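Local coordinates for FEZ-1 protein (Fluoribacter gormanii, PDB 5WCK) that probably hydrolyses beta-lactam antibiotics as a monomeric subclass B3 metallo-beta-lactamase with two bound zinc ions, at residues H198-L203 against N251-E256; Y181-N186 against E194-S199; V170-I175 against K243-Q248. The protein carries 2 engineered substitutions. One frame throughout, in Å; residues are numbered along the deposited sequence.

Contact 1 (H198-L203 against N251-E256); sequences HSIKVL and NDFYTE
Ile200 reaches across from one helix to the aromatic pair Phe253 and Tyr254 on another, and its terminal methyl carries the whole contact. The evidence is in the distances: CD1 of Ile200 lies 3.8 Å from CD2 of Phe253 and 4.1 Å from CE2 of Tyr254, while the nearest CA atoms across the contact, those of Ile200 and Phe253, are 9.1 Å apart. The helices are therefore bridged by side chains, with 94 Å² buried in all. Ile200 makes this reach by extending its longer branch: CG1 stands beside the backbone N, and chi2 of 162° carries CD1 outward. The methyl approaches both rings at a slant.

The rings also pack on each other. CD2 of Tyr254 lies in the plane of the Phe253 ring at its edge, while CE2 of Phe253 stands over one face of Tyr254, 4.0 Å above the plane and displaced toward the rim. The CB of Phe253 is directed at the other helix, and CG, anti to the backbone N (chi1 165°), sets the ring so that CD2 meets the methyl. Tyr254 starts off to one side, and the ring then brings CE2 near Ile200.

Polar bonding stays within each helix or runs elsewhere. Val202 N donates to His198 O at 2.9 Å, and Glu256 N to Asp252 O at 3.0 Å, both i to i-4 helical bonds. Ser199 OG is hydrogen-bonded to Pro147 O, and Asp252 forms a salt bridge with Lys249.

In the metallo-beta-lactamase fold, this contact joins helix 192-204 to the long C-terminal helix 239-262. Phe253 also touches Ala193, Lys197 and the loop residue Val177, and Leu203, one turn beyond Ile200, packs on Ile246 of helix 239-262 and on Ile175, which follows strand 165-172.

Contact 2 (Y181-N186 against E194-S199); sequences YKLVDN and EDYKHS
Tyr196 is the residue of segment 194-199, on helix 192-204, that meets the loop 181-186, touching Tyr181 and Leu183. Just before it, Asp195 takes no part in the contact; its OD2 is hydrogen-bonded to Tyr189 OH. At Tyr196, CG lies beside the backbone N (chi1 -85°), sending the ring out to the loop. Its OH arrives at the edge of the Tyr181 ring, near that ring's plane, 3.3 Å from CE2 and 3.4 Å from CD2 of Tyr181; the two side chains cross at about a right angle. The OH is hydrogen-bonded to Gly176 O, so the Tyr181 edge provides packing beside an already bonded hydroxyl. CD2 of Leu183 comes in at a slant to the same ring, 4.1 Å from Tyr196 CE2.

In this metallo-beta-lactamase, the loop after strand 165-172 thus returns to helix 192-204 close to the metal site: the Tyr181 side chain is about 6 Å from a zinc ion, touches the zinc ligand His73, and bonds through OH to His149 O.

Further along the helix, Ser199 N closes the turn on Asp195 O at 2.9 Å. The loop has its own internal brace, Asn186 ND2 to Lys182 O at 2.8 Å, nearly straight at 169° and on a carbonyl lone pair.

Contact 3 (V170-I175 against K243-Q248); sequences VIIGSI and KNYIEQ. With SO4 (sulfate ion), chain J.
The Tyr245 ring receives CD1 of Ile172 at its edge, near the ring plane, with Tyr245 CD2 3.8 Å away. A sulfate ion, probably from the crystallisation liquor, puts O2 in the ring plane at the hydroxyl end, and the Phe211 ring meets Tyr245 with planes at about 40°. In the metallo-beta-lactamase fold this is a helix packed against a sheet: strand 165-172, hydrogen-bonded to the parallel strand 210-213, packs against the C-terminal helix 239-262.

Ile172 and Tyr245 run past each other in opposite directions. Tyr245 gets there because CG is anti to its backbone N (chi1 175°), which brings the ring end closer than its CB bond alone suggests. The same Ile172 CD1 also lies 3.9 Å from CG1 of Ile246, so one methyl touches two consecutive helix residues. Ile175 adds a looser touch, CD1 to Ile246 O at 4.4 Å. Beyond the strand end, Gly173 O accepts from ND1 of the zinc ligand His71.

The sulfate is also hydrogen-bonded to Lys249 NZ; the 2.4 Å from sulfate O2 to Tyr245 OH is very short, so the detail of this bond is doubtful. A water joins the segments more convincingly, accepting from Ile175 N at 2.9 Å and donating to Tyr245 OH at 2.7 Å.

Contacts 1 and 2 draw on overlapping parts of helix 192-204, sharing His198 and Ser199, and contacts 3 and 1 use separate segments, 243-248 and 251-256, of helix 239-262. Contacts 1 and 2 have centres about 9 Å apart and meet through Phe253 CE1 and Tyr196 CB at 3.4 Å. Contact 3 lies equally near contact 1, centre to centre, and joins it where Ser199 CB is 3.7 Å from Ile175 CG2. Contacts 2 and 3 are about 17 Å apart between centres, yet Tyr196 CE1 reaches Ile175 O at 3.5 Å. Relative to the active site, side chains of Tyr181, Tyr245 and Phe253 lie about 6, 10 and 14 Å from a zinc ion, making contact 1 the most remote.

Contact 1 (H198-L203 against N251-E256)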
loop_
_atom_site.group_PDB
_atom_site.type_symbol
_atom_site.label_atom_id
_atom_site.label_comp_id
_atom_site.label_asym_id
_atom_site.label_seq_id
_atom_site.Cartn_x
_atom_site.Cartn_y
_atom_site.Cartn_z
ATOM N N HIS A 198 7.901 12.402 10.986
ATOM C CA HIS A 198 6.470 12.561 11.162
ATOM C C HIS A 198 5.762 11.215 11.006
ATOM O O HIS A 198 4.885 10.875 11.799
ATOM C CB HIS A 198 5.908 13.598 10.183
ATOM C CG HIS A 198 4.435 13.735 10.279
ATOM N ND1 HIS A 198 3.821 14.314 11.380
ATOM C CD2 HIS A 198 3.452 13.340 9.450
ATOM C CE1 HIS A 198 2.509 14.288 11.191
ATOM N NE2 HIS A 198 2.256 13.684 10.044
ATOM N N SER A 199 6.141 10.440 9.981
ATOM C CA SER A 199 5.543 9.129 9.760
ATOM C C SER A 199 5.750 8.232 10.988
ATOM O O SER A 199 4.863 7.481 11.375
ATOM C CB SER A 199 6.083 8.466 8.550
ATOM O OG SER A 199 5.636 9.122 7.383
ATOM N N ILE A 200 6.959 8.260 11.530
ATOM C CA ILE A 200 7.271 7.464 12.737
ATOM C C ILE A 200 6.349 7.882 13.886
ATOM O O ILE A 200 5.766 7.023 14.566
ATOM C CB ILE A 200 8.754 7.581 13.116
ATOM C CG1 ILE A 200 9.624 6.886 12.067
ATOM C CG2 ILE A 200 9.003 7.022 14.509
ATOM C CD1 ILE A 200 11.056 7.279 12.088
ATOM N N LYS A 201 6.221 9.188 14.102
ATOM C CA LYS A 201 5.363 9.654 15.192
ATOM C C LYS A 201 3.925 9.152 14.987
ATOM O O LYS A 201 3.286 8.663 15.945
ATOM C CB LYS A 201 5.431 11.176 15.305
ATOM C CG LYS A 201 4.539 11.745 16.386
ATOM C CD LYS A 201 4.680 13.246 16.490
ATOM C CE LYS A 201 3.820 13.830 17.598
ATOM N NZ LYS A 201 3.947 15.309 17.641
ATOM N N VAL A 202 3.385 9.304 13.769
ATOM C CA VAL A 202 2.001 8.890 13.443
ATOM C C VAL A 202 1.848 7.382 13.664
ATOM O O VAL A 202 0.892 6.930 14.318
ATOM C CB VAL A 202 1.635 9.270 11.994
ATOM C CG1 VAL A 202 0.397 8.549 11.458
ATOM C CG2 VAL A 202 1.501 10.781 11.870
ATOM N N LEU A 203 2.765 6.594 13.101
ATOM C CA LEU A 203 2.597 5.139 13.149
ATOM C C LEU A 203 2.800 4.579 14.572
ATOM O O LEU A 203 2.093 3.618 14.981
ATOM C CB LEU A 203 3.557 4.508 12.141
ATOM C CG LEU A 203 3.156 4.702 10.689
ATOM C CD1 LEU A 203 4.305 4.268 9.801
ATOM C CD2 LEU A 203 1.874 3.961 10.324
ATOM N N ASN A 251 13.752 2.453 13.887
ATOM C CA ASN A 251 15.145 2.276 14.236
ATOM C C ASN A 251 15.998 2.236 12.955
ATOM O O ASN A 251 17.070 2.837 12.913
ATOM C CB ASN A 251 15.326 1.040 15.118
ATOM C CG ASN A 251 14.859 1.291 16.540
ATOM O OD1 ASN A 251 14.870 2.430 17.002
ATOM N ND2 ASN A 251 14.429 0.242 17.230
ATOM N N ASP A 252 15.530 1.539 11.907
ATOM C CA ASP A 252 16.239 1.453 10.618
ATOM C C ASP A 252 16.448 2.859 10.030
ATOM O O ASP A 252 17.511 3.157 9.469
ATOM C CB ASP A 252 15.493 0.575 9.614
ATOM C CG ASP A 252 15.451 -0.909 9.950
ATOM O OD1 ASP A 252 16.226 -1.335 10.838
ATOM O OD2 ASP A 252 14.606 -1.644 9.328
ATOM N N PHE A 253 15.434 3.718 10.141
ATOM C CA PHE A 253 15.528 5.067 9.630
ATOM C C PHE A 253 16.643 5.814 10.373
ATOM O O PHE A 253 17.509 6.448 9.740
ATOM C CB PHE A 253 14.199 5.827 9.726
ATOM C CG PHE A 253 14.374 7.309 9.533
ATOM C CD1 PHE A 253 14.494 7.858 8.266
ATOM C CD2 PHE A 253 14.492 8.162 10.617
ATOM C CE1 PHE A 253 14.726 9.207 8.098
ATOM C CE2 PHE A 253 14.706 9.518 10.452
ATOM C CZ PHE A 253 14.825 10.039 9.192
ATOM N N TYR A 254 16.636 5.746 11.707
ATOM C CA TYR A 254 17.646 6.444 12.501
ATOM C C TYR A 254 19.036 5.838 12.317
ATOM O O TYR A 254 20.037 6.557 12.380
ATOM C CB TYR A 254 17.232 6.561 13.966
ATOM C CG TYR A 254 16.337 7.746 14.223
ATOM C CD1 TYR A 254 16.871 9.001 14.463
ATOM C CD2 TYR A 254 14.963 7.640 14.135
ATOM C CE1 TYR A 254 16.064 10.102 14.659
ATOM C CE2 TYR A 254 14.141 8.727 14.324
ATOM C CZ TYR A 254 14.693 9.961 14.588
ATOM O OH TYR A 254 13.869 11.017 14.777
ATOM N N THR A 255 19.115 4.530 12.075
ATOM C CA THR A 255 20.380 3.894 11.754
ATOM C C THR A 255 20.948 4.474 10.444
ATOM O O THR A 255 22.174 4.720 10.339
ATOM C CB THR A 255 20.242 2.370 11.678
ATOM O OG1 THR A 255 19.932 1.926 12.999
ATOM C CG2 THR A 255 21.517 1.706 11.193
ATOM N N GLU A 256 20.092 4.635 9.438
ATOM C CA GLU A 256 20.532 5.152 8.133
ATOM C C GLU A 256 20.897 6.636 8.266
ATOM O O GLU A 256 21.861 7.101 7.673
ATOM C CB GLU A 256 19.478 4.925 7.051
ATOM C CG GLU A 256 19.901 5.399 5.688
ATOM C CD GLU A 256 21.157 4.772 5.084
ATOM O OE1 GLU A 256 21.728 5.413 4.158
ATOM O OE2 GLU A 256 21.551 3.644 5.514
#

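Contact 2 (Y181-N186 against E194-S199)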
loop_
_atom_site.group_PDB
_atom_site.type_symbol
_atom_site.label_atom_id
_atom_site.label_comp_id
_atom_site.label_asym_id
_atom_site.label_seq_id
_atom_site.Cartn_x
_atom_site.Cartn_y
_atom_site.Cartn_z
ATOM N N TYR A 181 18.899 6.709 -1.110
ATOM C CA TYR A 181 18.117 7.908 -0.738
ATOM C C TYR A 181 19.027 8.830 0.084
ATOM O O TYR A 181 19.725 8.313 0.888
ATOM C CB TYR A 181 16.953 7.492 0.165
ATOM C CG TYR A 181 15.634 7.237 -0.519
ATOM C CD1 TYR A 181 15.560 6.996 -1.877
ATOM C CD2 TYR A 181 14.458 7.249 0.205
ATOM C CE1 TYR A 181 14.346 6.760 -2.490
ATOM C CE2 TYR A 181 13.236 7.020 -0.396
ATOM C CZ TYR A 181 13.178 6.782 -1.754
ATOM O OH TYR A 181 11.981 6.569 -2.368
ATOM N N LYS A 182 18.948 10.149 -0.105
ATOM C CA LYS A 182 19.765 11.123 0.667
ATOM C C LYS A 182 18.867 11.763 1.733
ATOM O O LYS A 182 17.881 12.353 1.390
ATOM C CB LYS A 182 20.335 12.153 -0.304
ATOM C CG LYS A 182 21.221 13.268 0.281
ATOM C CD LYS A 182 22.049 14.385 -0.286
ATOM C CE LYS A 182 23.107 13.797 -1.188
ATOM N NZ LYS A 182 24.188 13.164 -0.400
ATOM N N LEU A 183 19.246 11.618 3.002
ATOM C CA LEU A 183 18.405 12.131 4.104
ATOM C C LEU A 183 18.886 13.487 4.640
ATOM O O LEU A 183 18.173 14.052 5.438
ATOM C CB LEU A 183 18.460 11.097 5.231
ATOM C CG LEU A 183 17.873 9.730 4.884
ATOM C CD1 LEU A 183 18.033 8.788 6.071
ATOM C CD2 LEU A 183 16.410 9.850 4.487
ATOM N N VAL A 184 20.068 13.930 4.226
ATOM C CA VAL A 184 20.677 15.162 4.727
ATOM C C VAL A 184 20.888 16.076 3.513
ATOM O O VAL A 184 21.545 15.646 2.555
ATOM C CB VAL A 184 22.033 14.883 5.400
ATOM C CG1 VAL A 184 22.692 16.167 5.895
ATOM C CG2 VAL A 184 21.903 13.856 6.527
ATOM N N ASP A 185 20.325 17.278 3.583
ATOM C CA ASP A 185 20.464 18.286 2.508
ATOM C C ASP A 185 20.040 17.692 1.150
ATOM O O ASP A 185 20.703 17.875 0.113
ATOM C CB ASP A 185 21.897 18.828 2.502
ATOM C CG ASP A 185 22.249 19.592 3.767
ATOM O OD1 ASP A 185 21.351 20.235 4.329
ATOM O OD2 ASP A 185 23.407 19.508 4.176
ATOM N N ASN A 186 18.893 16.997 1.144
ATOM C CA ASN A 186 18.333 16.475 -0.091
ATOM C C ASN A 186 17.926 17.649 -0.990
ATOM O O ASN A 186 17.170 18.539 -0.578
ATOM C CB ASN A 186 17.156 15.552 0.218
ATOM C CG ASN A 186 16.669 14.790 -0.995
ATOM O OD1 ASN A 186 16.286 15.399 -1.996
ATOM N ND2 ASN A 186 16.678 13.467 -0.915
ATOM N N GLU A 194 12.400 15.057 7.791
ATOM C CA GLU A 194 11.320 15.546 8.652
ATOM C C GLU A 194 10.050 14.722 8.406
ATOM O O GLU A 194 9.290 14.420 9.342
ATOM C CB GLU A 194 11.080 17.031 8.393
ATOM C CG GLU A 194 12.292 17.890 8.726
ATOM C CD GLU A 194 12.108 19.347 8.330
ATOM O OE1 GLU A 194 11.037 19.899 8.657
ATOM O OE2 GLU A 194 13.015 19.918 7.675
ATOM N N ASP A 195 9.831 14.352 7.141
ATOM C CA ASP A 195 8.670 13.569 6.729
ATOM C C ASP A 195 8.716 12.155 7.332
ATOM O O ASP A 195 7.715 11.692 7.895
ATOM C CB ASP A 195 8.544 13.561 5.201
ATOM C CG ASP A 195 7.801 14.773 4.649
ATOM O OD1 ASP A 195 7.470 15.712 5.431
ATOM O OD2 ASP A 195 7.550 14.782 3.428
ATOM N N TYR A 196 9.857 11.473 7.218
ATOM C CA TYR A 196 10.012 10.148 7.849
ATOM C C TYR A 196 9.746 10.257 9.358
ATOM O O TYR A 196 9.099 9.362 9.946
ATOM C CB TYR A 196 11.412 9.572 7.614
ATOM C CG TYR A 196 11.620 8.832 6.316
ATOM C CD1 TYR A 196 11.211 7.517 6.172
ATOM C CD2 TYR A 196 12.321 9.394 5.262
ATOM C CE1 TYR A 196 11.452 6.792 5.011
ATOM C CE2 TYR A 196 12.528 8.706 4.072
ATOM C CZ TYR A 196 12.116 7.385 3.957
ATOM O OH TYR A 196 12.358 6.668 2.809
ATOM N N LYS A 197 10.265 11.311 9.986
ATOM C CA LYS A 197 10.093 11.468 11.447
ATOM C C LYS A 197 8.619 11.636 11.799
ATOM O O LYS A 197 8.127 11.055 12.769
ATOM C CB LYS A 197 10.962 12.618 11.963
ATOM C CG LYS A 197 12.447 12.319 11.870
ATOM C CD LYS A 197 13.346 13.510 12.132
ATOM C CE LYS A 197 14.787 13.254 11.751
ATOM N NZ LYS A 197 15.615 14.460 12.035
ATOM N N HIS A 198 7.901 12.402 10.986
ATOM C CA HIS A 198 6.470 12.561 11.162
ATOM C C HIS A 198 5.762 11.215 11.006
ATOM O O HIS A 198 4.885 10.875 11.799
ATOM C CB HIS A 198 5.908 13.598 10.183
ATOM C CG HIS A 198 4.435 13.735 10.279
ATOM N ND1 HIS A 198 3.821 14.314 11.380
ATOM C CD2 HIS A 198 3.452 13.340 9.450
ATOM C CE1 HIS A 198 2.509 14.288 11.191
ATOM N NE2 HIS A 198 2.256 13.684 10.044
ATOM N N SER A 199 6.141 10.440 9.981
ATOM C CA SER A 199 5.543 9.129 9.760
ATOM C C SER A 199 5.750 8.232 10.988
ATOM O O SER A 199 4.863 7.481 11.375
ATOM C CB SER A 199 6.083 8.466 8.550
ATOM O OG SER A 199 5.636 9.122 7.383
#

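Contact 3 (V170-I175 against K243-Q248)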
loop_
_atom_site.group_PDB
_atom_site.type_symbol
_atom_site.label_atom_id
_atom_site.label_comp_id
_atom_site.label_asym_id
_atom_site.label_seq_id
_atom_site.Cartn_x
_atom_site.Cartn_y
_atom_site.Cartn_z
ATOM N N VAL A 170 -4.579 -1.893 9.274
ATOM C CA VAL A 170 -3.625 -0.896 8.874
ATOM C C VAL A 170 -2.790 -1.490 7.730
ATOM O O VAL A 170 -2.071 -2.448 7.932
ATOM C CB VAL A 170 -2.709 -0.474 10.035
ATOM C CG1 VAL A 170 -1.689 0.544 9.558
ATOM C CG2 VAL A 170 -3.473 0.053 11.237
ATOM N N ILE A 171 -2.899 -0.891 6.540
ATOM C CA ILE A 171 -2.019 -1.249 5.416
ATOM C C ILE A 171 -0.880 -0.218 5.365
ATOM O O ILE A 171 -1.048 0.893 4.824
ATOM C CB ILE A 171 -2.801 -1.334 4.089
ATOM C CG1 ILE A 171 -4.031 -2.242 4.169
ATOM C CG2 ILE A 171 -1.888 -1.770 2.946
ATOM C CD1 ILE A 171 -5.024 -2.091 3.010
ATOM N N ILE A 172 0.254 -0.563 5.971
ATOM C CA ILE A 172 1.409 0.337 6.046
ATOM C C ILE A 172 1.902 0.600 4.622
ATOM O O ILE A 172 2.183 -0.333 3.857
ATOM C CB ILE A 172 2.503 -0.239 6.966
ATOM C CG1 ILE A 172 1.990 -0.358 8.405
ATOM C CG2 ILE A 172 3.755 0.614 6.894
ATOM C CD1 ILE A 172 2.940 -0.986 9.397
ATOM N N GLY A 173 1.956 1.866 4.232
ATOM C CA GLY A 173 2.322 2.210 2.841
ATOM C C GLY A 173 3.744 1.855 2.452
ATOM O O GLY A 173 3.945 1.445 1.309
ATOM N N SER A 174 4.644 2.149 3.390
ATOM C CA SER A 174 6.118 1.939 3.500
ATOM C C SER A 174 6.758 3.107 4.242
ATOM O O SER A 174 6.480 4.215 3.884
ATOM C CB SER A 174 6.910 1.800 2.213
ATOM O OG SER A 174 8.287 1.722 2.476
ATOM N N ILE A 175 7.666 2.798 5.169
ATOM C CA ILE A 175 8.557 3.826 5.793
ATOM C C ILE A 175 10.013 3.348 5.601
ATOM O O ILE A 175 10.859 3.679 6.391
ATOM C CB ILE A 175 8.218 4.225 7.237
ATOM C CG1 ILE A 175 8.105 3.011 8.146
ATOM C CG2 ILE A 175 6.961 5.065 7.264
ATOM C CD1 ILE A 175 8.282 3.398 9.578
ATOM N N LYS A 243 3.363 -3.389 16.128
ATOM C CA LYS A 243 4.154 -2.507 17.033
ATOM C C LYS A 243 5.649 -2.707 16.757
ATOM O O LYS A 243 6.411 -1.773 16.586
ATOM C CB LYS A 243 3.796 -2.848 18.489
ATOM C CG LYS A 243 4.757 -2.364 19.558
ATOM C CD LYS A 243 4.255 -2.678 20.958
ATOM C CE LYS A 243 4.855 -3.935 21.542
ATOM N NZ LYS A 243 4.574 -4.017 22.995
ATOM N N ASN A 244 6.076 -3.973 16.691
ATOM C CA ASN A 244 7.486 -4.283 16.594
ATOM C C ASN A 244 8.021 -3.890 15.213
ATOM O O ASN A 244 9.159 -3.439 15.086
ATOM C CB ASN A 244 7.729 -5.766 16.855
ATOM C CG ASN A 244 7.578 -6.161 18.305
ATOM O OD1 ASN A 244 7.506 -5.310 19.198
ATOM N ND2 ASN A 244 7.478 -7.464 18.527
ATOM N N TYR A 245 7.202 -4.066 14.166
ATOM C CA TYR A 245 7.634 -3.725 12.802
ATOM C C TYR A 245 7.815 -2.215 12.665
ATOM O O TYR A 245 8.806 -1.742 12.133
ATOM C CB TYR A 245 6.639 -4.236 11.755
ATOM C CG TYR A 245 6.988 -3.786 10.357
ATOM C CD1 TYR A 245 8.016 -4.389 9.654
ATOM C CD2 TYR A 245 6.331 -2.729 9.744
ATOM C CE1 TYR A 245 8.375 -3.960 8.386
ATOM C CE2 TYR A 245 6.670 -2.302 8.468
ATOM C CZ TYR A 245 7.697 -2.912 7.787
ATOM O OH TYR A 245 8.097 -2.507 6.547
ATOM N N ILE A 246 6.834 -1.455 13.146
ATOM C CA ILE A 246 6.944 0.008 13.125
ATOM C C ILE A 246 8.194 0.449 13.894
ATOM O O ILE A 246 8.986 1.294 13.430
ATOM C CB ILE A 246 5.657 0.656 13.651
ATOM C CG1 ILE A 246 4.510 0.470 12.651
ATOM C CG2 ILE A 246 5.899 2.130 13.957
ATOM C CD1 ILE A 246 3.139 0.603 13.251
ATOM N N GLU A 247 8.416 -0.106 15.085
ATOM C CA GLU A 247 9.606 0.264 15.875
ATOM C C GLU A 247 10.901 -0.115 15.140
ATOM O O GLU A 247 11.852 0.647 15.142
ATOM C CB GLU A 247 9.570 -0.386 17.266
ATOM C CG GLU A 247 10.742 -0.015 18.141
ATOM C CD GLU A 247 10.738 1.383 18.748
ATOM O OE1 GLU A 247 9.733 2.092 18.595
ATOM O OE2 GLU A 247 11.750 1.762 19.377
ATOM N N GLN A 248 10.933 -1.279 14.489
ATOM C CA GLN A 248 12.097 -1.714 13.739
ATOM C C GLN A 248 12.385 -0.740 12.583
ATOM O O GLN A 248 13.509 -0.376 12.354
ATOM C CB GLN A 248 11.916 -3.125 13.183
ATOM C CG GLN A 248 13.135 -3.626 12.418
ATOM C CD GLN A 248 14.321 -3.779 13.338
ATOM O OE1 GLN A 248 14.245 -4.444 14.373
ATOM N NE2 GLN A 248 15.422 -3.128 12.989
HETATM S S SO4 J . 11.240 -4.172 5.341
HETATM O O1 SO4 J . 11.297 -5.007 4.128
HETATM O O2 SO4 J . 10.021 -3.310 5.304
HETATM O O3 SO4 J . 11.196 -5.044 6.540
HETATM O O4 SO4 J . 12.444 -3.309 5.377
HETATM O O HOH W 1 8.354 0.048 5.586
#